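Local coordinates for glycosyl hydrolase family 26 (Bacteroides ovatus, PDB 4ZXO), which is a GH26 beta-mannanase that probably cleaves internal beta-1,4-mannosidic linkages as part of the galactomannan breakdown machinery of a gut bacterium, at residues T120-V125 with W171-K176. Sequence-based numbering, arbitrary orientation.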
loop_
_atom_site.group_PDB
_atom_site.type_symbol
_atom_site.label_atom_id
_atom_site.label_comp_id
_atom_site.label_asym_id
_atom_site.label_seq_id
_atom_site.Cartn_x
_atom_site.Cartn_y
_atom_site.Cartn_z
ATOM N N THR A 120 -5.675 15.179 20.205
ATOM C CA THR A 120 -6.487 14.304 21.075
ATOM C C THR A 120 -7.527 13.508 20.296
ATOM O O THR A 120 -8.501 12.993 20.880
ATOM C CB THR A 120 -7.180 15.111 22.212
ATOM O OG1 THR A 120 -8.219 15.948 21.700
ATOM C CG2 THR A 120 -6.151 15.965 22.958
ATOM N N VAL A 121 -7.318 13.396 18.974
ATOM C CA VAL A 121 -8.292 12.760 18.117
ATOM C C VAL A 121 -8.336 11.283 18.360
ATOM O O VAL A 121 -9.443 10.740 18.521
ATOM C CB VAL A 121 -8.036 13.052 16.639
ATOM C CG1 VAL A 121 -9.065 12.361 15.699
ATOM C CG2 VAL A 121 -8.067 14.547 16.421
ATOM N N VAL A 122 -7.181 10.622 18.425
ATOM C CA VAL A 122 -7.171 9.184 18.674
ATOM C C VAL A 122 -7.801 8.895 20.044
ATOM O O VAL A 122 -8.592 7.967 20.163
ATOM C CB VAL A 122 -5.731 8.605 18.581
ATOM C CG1 VAL A 122 -5.701 7.139 18.919
ATOM C CG2 VAL A 122 -5.192 8.817 17.154
ATOM N N ALA A 123 -7.480 9.683 21.072
ATOM C CA ALA A 123 -8.115 9.473 22.364
ATOM C C ALA A 123 -9.639 9.469 22.243
ATOM O O ALA A 123 -10.319 8.692 22.894
ATOM C CB ALA A 123 -7.687 10.526 23.378
ATOM N N SER A 124 -10.170 10.346 21.413
ATOM C CA SER A 124 -11.626 10.466 21.291
ATOM C C SER A 124 -12.291 9.256 20.598
ATOM O O SER A 124 -13.530 9.091 20.668
ATOM C CB SER A 124 -12.000 11.743 20.534
ATOM O OG SER A 124 -12.007 11.562 19.126
ATOM N N VAL A 125 -11.510 8.409 19.927
ATOM C CA VAL A 125 -12.137 7.226 19.332
ATOM C C VAL A 125 -11.871 5.943 20.109
ATOM O O VAL A 125 -12.284 4.864 19.682
ATOM C CB VAL A 125 -11.717 6.983 17.837
ATOM C CG1 VAL A 125 -12.085 8.181 16.984
ATOM C CG2 VAL A 125 -10.214 6.550 17.719
ATOM N N TRP A 171 2.351 13.936 10.611
ATOM C CA TRP A 171 1.575 14.704 9.656
ATOM C C TRP A 171 0.160 14.166 9.454
ATOM O O TRP A 171 -0.634 14.811 8.756
ATOM C CB TRP A 171 2.289 14.769 8.310
ATOM C CG TRP A 171 2.785 13.467 7.802
ATOM C CD1 TRP A 171 2.095 12.547 7.074
ATOM C CD2 TRP A 171 4.117 13.002 7.882
ATOM N NE1 TRP A 171 2.915 11.481 6.755
ATOM C CE2 TRP A 171 4.168 11.741 7.240
ATOM C CE3 TRP A 171 5.271 13.502 8.477
ATOM C CZ2 TRP A 171 5.357 10.998 7.089
ATOM C CZ3 TRP A 171 6.490 12.722 8.342
ATOM C CH2 TRP A 171 6.491 11.483 7.673
ATOM N N PHE A 172 -0.164 13.005 10.045
ATOM C CA PHE A 172 -1.541 12.516 10.063
ATOM C C PHE A 172 -2.080 12.526 11.490
ATOM O O PHE A 172 -1.296 12.492 12.458
ATOM C CB PHE A 172 -1.608 11.057 9.533
ATOM C CG PHE A 172 -1.216 10.920 8.091
ATOM C CD1 PHE A 172 -1.735 11.797 7.137
ATOM C CD2 PHE A 172 -0.371 9.898 7.680
ATOM C CE1 PHE A 172 -1.434 11.628 5.798
ATOM C CE2 PHE A 172 -0.044 9.738 6.358
ATOM C CZ PHE A 172 -0.579 10.587 5.406
ATOM N N TRP A 173 -3.410 12.522 11.635
ATOM C CA TRP A 173 -3.956 12.671 12.981
ATOM C C TRP A 173 -3.750 11.447 13.880
ATOM O O TRP A 173 -3.955 11.527 15.092
ATOM C CB TRP A 173 -5.474 13.030 12.911
ATOM C CG TRP A 173 -6.389 12.099 12.208
ATOM C CD1 TRP A 173 -6.903 12.239 10.924
ATOM C CD2 TRP A 173 -6.987 10.911 12.751
ATOM N NE1 TRP A 173 -7.749 11.194 10.647
ATOM C CE2 TRP A 173 -7.823 10.366 11.745
ATOM C CE3 TRP A 173 -6.886 10.239 13.995
ATOM C CZ2 TRP A 173 -8.596 9.200 11.951
ATOM C CZ3 TRP A 173 -7.645 9.061 14.197
ATOM C CH2 TRP A 173 -8.490 8.550 13.170
ATOM N N TRP A 174 -3.290 10.328 13.290
ATOM C CA TRP A 174 -2.895 9.114 14.030
ATOM C C TRP A 174 -1.377 9.014 14.193
ATOM O O TRP A 174 -0.883 7.965 14.578
ATOM C CB TRP A 174 -3.397 7.869 13.319
ATOM C CG TRP A 174 -2.911 7.740 11.881
ATOM C CD1 TRP A 174 -1.708 7.219 11.464
ATOM C CD2 TRP A 174 -3.595 8.155 10.698
ATOM N NE1 TRP A 174 -1.605 7.272 10.091
ATOM C CE2 TRP A 174 -2.749 7.850 9.588
ATOM C CE3 TRP A 174 -4.825 8.785 10.469
ATOM C CZ2 TRP A 174 -3.135 8.076 8.268
ATOM C CZ3 TRP A 174 -5.190 9.111 9.155
ATOM C CH2 TRP A 174 -4.338 8.727 8.065
ATOM N N GLY A 175 -0.662 10.094 13.891
ATOM C CA GLY A 175 0.791 10.060 13.925
ATOM C C GLY A 175 1.435 10.152 15.321
ATOM O O GLY A 175 0.735 10.238 16.364
ATOM N N LYS A 176 2.761 10.178 15.329
ATOM C CA LYS A 176 3.529 9.895 16.567
ATOM C C LYS A 176 3.221 10.877 17.713
ATOM O O LYS A 176 3.020 10.465 18.890
ATOM C CB LYS A 176 5.026 9.902 16.223
ATOM C CG LYS A 176 5.928 9.614 17.364
ATOM C CD LYS A 176 5.800 8.236 17.794
ATOM C CE LYS A 176 7.089 7.784 18.626
ATOM N NZ LYS A 176 7.404 8.637 19.833
HETATM O O HOH W 1 -4.910 12.358 17.754
#
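The Trp173 indole lies between Val121 CG1, 3.4 Å above its plane and displaced toward the rim, and Trp174 CE3, centred over the face on the other side. Val122 CG2 meets the same indole at its edge, near the plane, 3.8 Å from Trp173 CZ3. The edge of Trp174 points at the face of Trp173, a T-shaped (edge-to-face) pair, while Phe172 CB covers one face of Trp174 over its centre. Val121 CG1 stands anti to its own backbone N (chi1 179°), a rotation that brings it to 3.5 Å from Trp173 CE3. A type I turn from Phe172 to Gly175, closed by Gly175 N to Phe172 O (2.9 Å), presents both indoles. One water joins the backbones, accepting from Val122 N (2.9 Å) and donating to Trp173 O (2.9 Å). Trp173 NE1 donates a hydrogen bond to Val104 O, which with the flanking side chains helps hold the ring's rotation. With an alanine in place of Trp173, a gap would probably open between Val121 and Trp174, and Val104 O would lose its indole donor. The contact thus seats the short helix 121-125 on the loop after strand 159-162 of the TIM barrel through buried apolar contacts, with one water-bridged pair of backbone polar atoms.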